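Local coordinates for beta-glucuronidase (uncultured Clostridium sp., PDB 6U7J), which hydrolyses beta-D-glucuronides and, as a gut microbial beta-glucuronidase, probably helps to reactivate estrogens by freeing them from their glucuronide conjugates, at residues Leu96-Val101 with Ala105-Asn110; Thr415-Ser420 with Cys466-Phe471; Asp253-Leu256 with Ala262-Tyr265. One frame throughout, in Å; residues are numbered along the deposited sequence.

Contact 1 of 3, residues Leu96-Val101 with Ala105-Asn110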
loop_
_atom_site.group_PDB
_atom_site.type_symbol
_atom_site.label_atom_id
_atom_site.label_comp_id
_atom_site.label_asym_id
_atom_site.label_seq_id
_atom_site.Cartn_x
_atom_site.Cartn_y
_atom_site.Cartn_z
ATOM N N LEU B 96 11.646 -29.347 -35.296
ATOM C CA LEU B 96 11.327 -28.055 -34.697
ATOM C C LEU B 96 10.248 -28.258 -33.643
ATOM O O LEU B 96 9.115 -28.626 -33.972
ATOM C CB LEU B 96 10.843 -27.086 -35.763
ATOM C CG LEU B 96 10.772 -25.631 -35.349
ATOM C CD1 LEU B 96 12.191 -25.143 -35.014
ATOM C CD2 LEU B 96 10.148 -24.818 -36.493
ATOM N N ARG B 97 10.580 -27.997 -32.383
ATOM C CA ARG B 97 9.632 -28.193 -31.295
ATOM C C ARG B 97 9.199 -26.865 -30.687
ATOM O O ARG B 97 10.041 -26.029 -30.344
ATOM C CB ARG B 97 10.208 -29.068 -30.188
ATOM C CG ARG B 97 9.249 -29.083 -29.026
ATOM C CD ARG B 97 9.616 -30.041 -27.989
ATOM N NE ARG B 97 9.429 -31.413 -28.438
ATOM C CZ ARG B 97 8.974 -32.372 -27.648
ATOM N NH1 ARG B 97 8.640 -32.073 -26.388
ATOM N NH2 ARG B 97 8.850 -33.606 -28.118
ATOM N N PHE B 98 7.892 -26.700 -30.523
ATOM C CA PHE B 98 7.319 -25.632 -29.714
ATOM C C PHE B 98 6.768 -26.244 -28.434
ATOM O O PHE B 98 5.958 -27.180 -28.490
ATOM C CB PHE B 98 6.227 -24.899 -30.479
ATOM C CG PHE B 98 6.743 -24.120 -31.660
ATOM C CD1 PHE B 98 6.934 -24.742 -32.890
ATOM C CD2 PHE B 98 7.047 -22.769 -31.535
ATOM C CE1 PHE B 98 7.418 -24.030 -33.971
ATOM C CE2 PHE B 98 7.521 -22.045 -32.619
ATOM C CZ PHE B 98 7.719 -22.679 -33.833
ATOM N N GLY B 99 7.214 -25.720 -27.285
ATOM C CA GLY B 99 6.655 -26.176 -26.020
ATOM C C GLY B 99 5.180 -25.857 -25.919
ATOM O O GLY B 99 4.392 -26.645 -25.378
ATOM N N SER B 100 4.785 -24.705 -26.458
ATOM C CA SER B 100 3.392 -24.315 -26.581
ATOM C C SER B 100 3.316 -22.976 -27.305
ATOM O O SER B 100 4.255 -22.179 -27.252
ATOM C CB SER B 100 2.711 -24.217 -25.208
ATOM O OG SER B 100 3.147 -23.066 -24.522
ATOM N N VAL B 101 2.208 -22.750 -28.001
ATOM C CA VAL B 101 1.855 -21.474 -28.614
ATOM C C VAL B 101 0.394 -21.245 -28.275
ATOM O O VAL B 101 -0.446 -22.104 -28.560
ATOM C CB VAL B 101 2.063 -21.472 -30.142
ATOM C CG1 VAL B 101 1.476 -20.216 -30.765
ATOM C CG2 VAL B 101 3.533 -21.609 -30.488
ATOM N N ALA B 105 -1.567 -21.768 -33.627
ATOM C CA ALA B 105 -0.312 -21.506 -34.317
ATOM C C ALA B 105 -0.391 -21.899 -35.787
ATOM O O ALA B 105 -0.983 -22.921 -36.147
ATOM C CB ALA B 105 0.848 -22.260 -33.661
ATOM N N VAL B 106 0.223 -21.081 -36.631
ATOM C CA VAL B 106 0.570 -21.460 -38.000
ATOM C C VAL B 106 2.059 -21.191 -38.150
ATOM O O VAL B 106 2.503 -20.050 -37.983
ATOM C CB VAL B 106 -0.242 -20.685 -39.055
ATOM C CG1 VAL B 106 -0.003 -21.268 -40.469
ATOM C CG2 VAL B 106 -1.719 -20.736 -38.733
ATOM N N ILE B 107 2.826 -22.241 -38.426
ATOM C CA ILE B 107 4.284 -22.191 -38.482
ATOM C C ILE B 107 4.713 -22.142 -39.943
ATOM O O ILE B 107 4.317 -23.010 -40.735
ATOM C CB ILE B 107 4.903 -23.421 -37.796
ATOM C CG1 ILE B 107 4.353 -23.622 -36.382
ATOM C CG2 ILE B 107 6.433 -23.346 -37.850
ATOM C CD1 ILE B 107 4.260 -22.371 -35.546
ATOM N N TYR B 108 5.533 -21.150 -40.299
ATOM C CA TYR B 108 6.089 -21.023 -41.639
ATOM C C TYR B 108 7.602 -21.126 -41.558
ATOM O O TYR B 108 8.215 -20.608 -40.616
ATOM C CB TYR B 108 5.715 -19.689 -42.308
ATOM C CG TYR B 108 4.228 -19.396 -42.388
ATOM C CD1 TYR B 108 3.553 -18.817 -41.315
ATOM C CD2 TYR B 108 3.503 -19.685 -43.545
ATOM C CE1 TYR B 108 2.198 -18.537 -41.397
ATOM C CE2 TYR B 108 2.157 -19.412 -43.633
ATOM C CZ TYR B 108 1.508 -18.833 -42.553
ATOM O OH TYR B 108 0.161 -18.561 -42.629
ATOM N N LEU B 109 8.196 -21.812 -42.536
ATOM C CA LEU B 109 9.642 -21.953 -42.640
ATOM C C LEU B 109 10.067 -21.482 -44.020
ATOM O O LEU B 109 9.637 -22.050 -45.031
ATOM C CB LEU B 109 10.083 -23.400 -42.403
ATOM C CG LEU B 109 11.551 -23.713 -42.687
ATOM C CD1 LEU B 109 12.445 -22.926 -41.750
ATOM C CD2 LEU B 109 11.853 -25.222 -42.571
ATOM N N ASN B 110 10.906 -20.448 -44.060
ATOM C CA ASN B 110 11.358 -19.850 -45.312
ATOM C C ASN B 110 10.172 -19.479 -46.203
ATOM O O ASN B 110 10.203 -19.645 -47.422
ATOM C CB ASN B 110 12.337 -20.782 -46.027
ATOM C CG ASN B 110 13.590 -21.011 -45.207
ATOM O OD1 ASN B 110 14.146 -20.067 -44.647
ATOM N ND2 ASN B 110 14.016 -22.263 -45.090
#
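Phe98 and Ile107 approach from opposite directions, and the isoleucine ends over a face of the aromatic ring. The end methyl makes this contact. Ile107 CD1 is 4.2 Å from the Phe98 ring centroid and 27° off the ring normal, a CH-pi contact displaced toward the CE1-CZ side. Ile107 CD1 comes within 3.9 Å of Phe98 CZ. The rest of the isoleucine follows, with Ile107 CG1 3.9 Å from Phe98 CE1 and Ile107 CG2 4.1 Å from the same carbon. Both side chains leave the backbone with CG or CG1 anti to the carbonyl carbon. The isoleucine then bends at chi2 (-45°), which turns CD1 onto the ring.

Phe98 and Ile107 sit on strands 93-98 and 104-109, which are not hydrogen-bonded neighbours. The first pairs with strands 124-127 and 188-193, the second with 112-118 and 135-144. Their side chains therefore meet across the buried, apolar core of the beta sandwich in the family 2 sugar-binding domain. Phe124 meets the Phe98 ring with its own plane nearly parallel. Leu139 and Val141 of strand 135-144 pack on Ile107.

Two smaller contacts flank this pair. On one side Leu96 CD2 touches Ile107 CG2 at 4.2 Å, methyl against methyl. On the other side Val101 and Ala105 approach more closely, with Val101 CG1 3.6 Å from Ala105 CB. The rotation that sets Val101 CG1 opposite the backbone N (chi1 171°) is what lays this methyl on the alanine. Val101 CB is 3.8 Å from Ala105 CB. Arg97 lies between Leu96 and Phe98 in sequence but points out of this layer and forms a salt bridge with Glu125.

Contact 2 of 3, residues Thr415-Ser420 with Cys466-Phe471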
loop_
_atom_site.group_PDB
_atom_site.type_symbol
_atom_site.label_atom_id
_atom_site.label_comp_id
_atom_site.label_asym_id
_atom_site.label_seq_id
_atom_site.Cartn_x
_atom_site.Cartn_y
_atom_site.Cartn_z
ATOM N N THR B 415 -11.777 -31.548 -16.134
ATOM C CA THR B 415 -12.588 -30.352 -16.277
ATOM C C THR B 415 -12.576 -29.578 -14.963
ATOM O O THR B 415 -12.439 -30.155 -13.876
ATOM C CB THR B 415 -14.031 -30.695 -16.687
ATOM O OG1 THR B 415 -14.747 -29.500 -16.994
ATOM C CG2 THR B 415 -14.760 -31.438 -15.579
ATOM N N ASN B 416 -12.709 -28.265 -15.076
ATOM C CA ASN B 416 -12.842 -27.403 -13.913
ATOM C C ASN B 416 -14.166 -26.665 -14.011
ATOM O O ASN B 416 -14.381 -25.893 -14.955
ATOM C CB ASN B 416 -11.669 -26.424 -13.799
ATOM C CG ASN B 416 -11.813 -25.493 -12.617
ATOM O OD1 ASN B 416 -11.476 -25.846 -11.483
ATOM N ND2 ASN B 416 -12.323 -24.299 -12.873
ATOM N N GLU B 417 -15.066 -26.950 -13.071
ATOM C CA GLU B 417 -16.310 -26.214 -12.897
ATOM C C GLU B 417 -17.201 -26.151 -14.164
ATOM O O GLU B 417 -17.609 -25.111 -14.584
ATOM C CB GLU B 417 -16.020 -24.794 -12.421
ATOM C CG GLU B 417 -15.365 -24.712 -11.032
ATOM C CD GLU B 417 -15.377 -23.286 -10.442
ATOM O OE1 GLU B 417 -15.534 -22.303 -11.196
ATOM O OE2 GLU B 417 -15.226 -23.152 -9.213
ATOM N N PRO B 418 -17.506 -27.321 -14.748
ATOM C CA PRO B 418 -18.487 -27.323 -15.838
ATOM C C PRO B 418 -19.883 -27.153 -15.267
ATOM O O PRO B 418 -20.142 -27.430 -14.097
ATOM C CB PRO B 418 -18.311 -28.715 -16.464
ATOM C CG PRO B 418 -17.977 -29.576 -15.279
ATOM C CD PRO B 418 -17.141 -28.694 -14.348
ATOM N N HIS B 419 -20.799 -26.689 -16.117
ATOM C CA HIS B 419 -22.192 -26.539 -15.697
ATOM C C HIS B 419 -22.851 -27.918 -15.736
ATOM O O HIS B 419 -23.673 -28.240 -16.597
ATOM C CB HIS B 419 -22.919 -25.537 -16.578
ATOM C CG HIS B 419 -24.209 -25.054 -15.990
ATOM N ND1 HIS B 419 -25.367 -24.924 -16.728
ATOM C CD2 HIS B 419 -24.522 -24.666 -14.729
ATOM C CE1 HIS B 419 -26.336 -24.479 -15.948
ATOM N NE2 HIS B 419 -25.851 -24.318 -14.731
ATOM N N SER B 420 -22.446 -28.754 -14.780
ATOM C CA SER B 420 -22.766 -30.175 -14.795
ATOM C C SER B 420 -24.146 -30.479 -14.210
ATOM O O SER B 420 -24.473 -31.653 -14.006
ATOM C CB SER B 420 -21.680 -30.964 -14.047
ATOM O OG SER B 420 -21.569 -30.557 -12.691
ATOM N N CYS B 466 -14.216 -33.683 -6.212
ATOM C CA CYS B 466 -13.461 -32.450 -5.993
ATOM C C CYS B 466 -14.447 -31.289 -6.050
ATOM O O CYS B 466 -15.155 -31.135 -7.053
ATOM C CB CYS B 466 -12.379 -32.302 -7.064
ATOM S SG CYS B 466 -10.987 -33.430 -6.857
ATOM N N ILE B 467 -14.513 -30.486 -4.991
ATOM C CA ILE B 467 -15.471 -29.388 -4.936
ATOM C C ILE B 467 -14.746 -28.068 -4.694
ATOM O O ILE B 467 -13.793 -27.993 -3.906
ATOM C CB ILE B 467 -16.566 -29.621 -3.867
ATOM C CG1 ILE B 467 -15.988 -29.552 -2.445
ATOM C CG2 ILE B 467 -17.247 -30.966 -4.103
ATOM C CD1 ILE B 467 -17.034 -29.648 -1.357
ATOM N N ASN B 468 -15.199 -27.036 -5.404
ATOM C CA ASN B 468 -14.736 -25.666 -5.239
ATOM C C ASN B 468 -15.789 -24.920 -4.426
ATOM O O ASN B 468 -16.924 -24.747 -4.882
ATOM C CB ASN B 468 -14.529 -24.988 -6.595
ATOM C CG ASN B 468 -13.346 -25.563 -7.375
ATOM O OD1 ASN B 468 -12.597 -26.402 -6.871
ATOM N ND2 ASN B 468 -13.171 -25.098 -8.611
ATOM N N ARG B 469 -15.420 -24.480 -3.228
ATOM C CA ARG B 469 -16.406 -23.980 -2.284
ATOM C C ARG B 469 -15.860 -22.743 -1.604
ATOM O O ARG B 469 -14.752 -22.774 -1.061
ATOM C CB ARG B 469 -16.760 -25.049 -1.241
ATOM C CG ARG B 469 -17.787 -26.068 -1.743
ATOM C CD ARG B 469 -19.060 -25.360 -2.126
ATOM N NE ARG B 469 -20.085 -26.220 -2.703
ATOM C CZ ARG B 469 -20.372 -26.259 -4.001
ATOM N NH1 ARG B 469 -19.683 -25.504 -4.857
ATOM N NH2 ARG B 469 -21.353 -27.039 -4.450
ATOM N N TYR B 470 -16.641 -21.669 -1.618
ATOM C CA TYR B 470 -16.210 -20.371 -1.131
ATOM C C TYR B 470 -17.207 -19.831 -0.118
ATOM O O TYR B 470 -17.699 -18.699 -0.212
ATOM C CB TYR B 470 -16.033 -19.400 -2.288
ATOM C CG TYR B 470 -14.907 -19.745 -3.215
ATOM C CD1 TYR B 470 -13.624 -19.302 -2.955
ATOM C CD2 TYR B 470 -15.125 -20.504 -4.366
ATOM C CE1 TYR B 470 -12.585 -19.581 -3.797
ATOM C CE2 TYR B 470 -14.075 -20.795 -5.242
ATOM C CZ TYR B 470 -12.807 -20.327 -4.941
ATOM O OH TYR B 470 -11.744 -20.590 -5.759
ATOM N N PHE B 471 -17.535 -20.663 0.863
ATOM C CA PHE B 471 -18.306 -20.180 1.991
ATOM C C PHE B 471 -17.514 -19.104 2.722
ATOM O O PHE B 471 -16.308 -19.232 2.933
ATOM C CB PHE B 471 -18.660 -21.343 2.912
ATOM C CG PHE B 471 -19.627 -22.331 2.285
ATOM C CD1 PHE B 471 -20.913 -21.940 1.939
ATOM C CD2 PHE B 471 -19.246 -23.635 2.033
ATOM C CE1 PHE B 471 -21.805 -22.844 1.361
ATOM C CE2 PHE B 471 -20.134 -24.539 1.461
ATOM C CZ PHE B 471 -21.411 -24.145 1.133
#
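Asn416 ends the fourth strand of the catalytic (beta/alpha)8 barrel, Glu417 follows it directly, and Asn468 ends the sixth. The Asn-Glu pair stands where family 2 glycoside hydrolases carry the general acid/base, so Glu417 probably has that role. Glu506, at the end of the seventh strand and hydrogen-bonded to Tyr470 OH, is probably the nucleophile.

The amide of Asn468 links the two strand ends. Asn468 CG lies anti to its carbonyl carbon (chi1 -69°), which turns the amide toward the end of strand 409-416. Asn468 ND2 donates to Glu417 OE2 over 2.9 Å, with a fairly straight N-H...O angle of 164°. The carboxylate oxygen lies in the amide plane, but the nitrogen meets OE2 from above the carboxylate plane, 40° out of it. The Glu417 chain is extended beyond CG and passes obliquely across the amide, with Glu417 CG 3.3 Å from Asn468 ND2. Asn468 CB is 3.3 Å from Glu417 OE2.

Asn468 ND2 also makes a weak bond to Asn416 OD1 at 3.4 Å. The two asparagine side chains cross at about a right angle there. Asn416 OD1 has a stronger tie to Thr448, and it also bonds Arg338. Asn468 OD1 is held by Thr505 OG1, next to Glu506. Arg469 NH1 bonds the backbone O of Asn468 at 2.9 Å.

Asn468 thus has its amide oxygen and nitrogen engaged by different partners, which fixes which way the amide is turned. Its N-H is thereby presented to Glu417 and should help to set the position of that carboxylate in the active site.

Contact 3 of 3, residues Asp253-Leu256 with Ala262-Tyr265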
loop_
_atom_site.group_PDB
_atom_site.type_symbol
_atom_site.label_atom_id
_atom_site.label_comp_id
_atom_site.label_asym_id
_atom_site.label_seq_id
_atom_site.Cartn_x
_atom_site.Cartn_y
_atom_site.Cartn_z
ATOM N N ASP B 253 14.560 -54.951 -4.208
ATOM C CA ASP B 253 14.809 -53.945 -3.174
ATOM C C ASP B 253 14.692 -52.535 -3.756
ATOM O O ASP B 253 15.538 -51.666 -3.530
ATOM C CB ASP B 253 16.172 -54.169 -2.509
ATOM C CG ASP B 253 16.280 -55.540 -1.831
ATOM O OD1 ASP B 253 17.393 -56.116 -1.815
ATOM O OD2 ASP B 253 15.254 -56.043 -1.316
ATOM N N ALA B 254 13.614 -52.318 -4.515
ATOM C CA ALA B 254 13.422 -51.079 -5.265
ATOM C C ALA B 254 13.223 -49.886 -4.336
ATOM O O ALA B 254 12.362 -49.914 -3.452
ATOM C CB ALA B 254 12.216 -51.215 -6.195
ATOM N N GLN B 255 14.020 -48.839 -4.540
ATOM C CA GLN B 255 13.818 -47.577 -3.838
ATOM C C GLN B 255 12.581 -46.889 -4.399
ATOM O O GLN B 255 12.552 -46.509 -5.572
ATOM C CB GLN B 255 15.046 -46.682 -3.987
ATOM C CG GLN B 255 16.356 -47.336 -3.588
ATOM C CD GLN B 255 16.474 -47.540 -2.091
ATOM O OE1 GLN B 255 16.433 -46.584 -1.315
ATOM N NE2 GLN B 255 16.622 -48.792 -1.676
ATOM N N LEU B 256 11.562 -46.733 -3.564
ATOM C CA LEU B 256 10.278 -46.250 -4.036
ATOM C C LEU B 256 10.297 -44.738 -4.204
ATOM O O LEU B 256 11.060 -44.019 -3.549
ATOM C CB LEU B 256 9.164 -46.662 -3.070
ATOM C CG LEU B 256 8.871 -48.170 -3.008
ATOM C CD1 LEU B 256 7.662 -48.466 -2.138
ATOM C CD2 LEU B 256 8.672 -48.737 -4.403
ATOM N N ALA B 262 11.758 -38.175 -3.282
ATOM C CA ALA B 262 11.748 -38.763 -4.612
ATOM C C ALA B 262 12.924 -39.719 -4.817
ATOM O O ALA B 262 14.028 -39.490 -4.319
ATOM C CB ALA B 262 11.781 -37.656 -5.667
ATOM N N TYR B 263 12.685 -40.790 -5.566
ATOM C CA TYR B 263 13.755 -41.591 -6.151
ATOM C C TYR B 263 13.426 -41.815 -7.622
ATOM O O TYR B 263 12.284 -42.146 -7.961
ATOM C CB TYR B 263 13.929 -42.936 -5.424
ATOM C CG TYR B 263 15.242 -43.622 -5.737
ATOM C CD1 TYR B 263 15.369 -44.451 -6.849
ATOM C CD2 TYR B 263 16.358 -43.428 -4.932
ATOM C CE1 TYR B 263 16.575 -45.081 -7.145
ATOM C CE2 TYR B 263 17.563 -44.043 -5.217
ATOM C CZ TYR B 263 17.666 -44.874 -6.323
ATOM O OH TYR B 263 18.863 -45.483 -6.607
ATOM N N LEU B 264 14.407 -41.634 -8.499
ATOM C CA LEU B 264 14.164 -41.786 -9.930
ATOM C C LEU B 264 15.174 -42.748 -10.527
ATOM O O LEU B 264 16.378 -42.479 -10.497
ATOM C CB LEU B 264 14.226 -40.439 -10.659
ATOM C CG LEU B 264 13.189 -39.409 -10.200
ATOM C CD1 LEU B 264 13.417 -38.054 -10.883
ATOM C CD2 LEU B 264 11.780 -39.935 -10.457
ATOM N N TYR B 265 14.684 -43.861 -11.067
ATOM C CA TYR B 265 15.503 -44.699 -11.929
ATOM C C TYR B 265 15.565 -44.081 -13.322
ATOM O O TYR B 265 14.830 -43.151 -13.647
ATOM C CB TYR B 265 14.945 -46.122 -11.999
ATOM C CG TYR B 265 15.051 -46.872 -10.695
ATOM C CD1 TYR B 265 14.070 -46.738 -9.717
ATOM C CD2 TYR B 265 16.137 -47.710 -10.429
ATOM C CE1 TYR B 265 14.163 -47.416 -8.510
ATOM C CE2 TYR B 265 16.239 -48.389 -9.216
ATOM C CZ TYR B 265 15.240 -48.238 -8.266
ATOM O OH TYR B 265 15.310 -48.900 -7.057
HETATM O O HOH W 1 11.454 -44.903 -7.876
#
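The hydroxyl of Tyr265 accepts a hydrogen bond from the backbone N of Gln255. Gln255 N and Tyr265 OH are 2.8 Å apart, with an N-H...O angle of 146°. Tyr265 OH also lies against the backbone of the preceding residue, 3.4 Å from Ala254 CA. The edge of the same ring passes Gln255 O, which is 3.5 Å from Tyr265 CE1.

Gln255 uses its side chain on a second tyrosine. Gln255 CB sits almost over the centre of the Tyr263 ring, 3.5 Å from the centroid and 9° off the normal. This is a close CH-pi contact. Gln255 CG follows over the hydroxyl end of the ring, 3.9 Å from Tyr263 CZ. A turn at chi2 (-71°) leads the amide away from the ring. A water donates to both Gln255 O and Tyr263 O and so joins the two backbones. The hydroxyl of Tyr263 is held by Lys235 and by the backbone N of Glu234.

Apart from Tyr265, which begins strand 265-271, both segments lie in the connection from strand 246-251, in the middle, immunoglobulin-like domain of family 2. The segments are not paired as strands. Instead, one phenol, one ring face and one water join them. The phenol gives the Gln255 N-H an acceptor, as a strand carbonyl would, while the water serves both carbonyls.

Overall arrangement
The three contacts fall in three different domains and share no strand or loop. Contact 1 is buried and wholly apolar, joining two layers of the sugar-binding sandwich. Contact 2 is also largely buried but polar, as suits the barrel strand ends near the probable catalytic acid/base. Contact 3 is only partly buried. It ties a connecting loop of the middle domain to the start of the strand that follows it, mixing an aromatic face with a backbone bond and a water. The centres lie 35 to 37 Å apart, and contacts 1 and 2 are on opposite sides of the chain's centre. None of them touches another subunit.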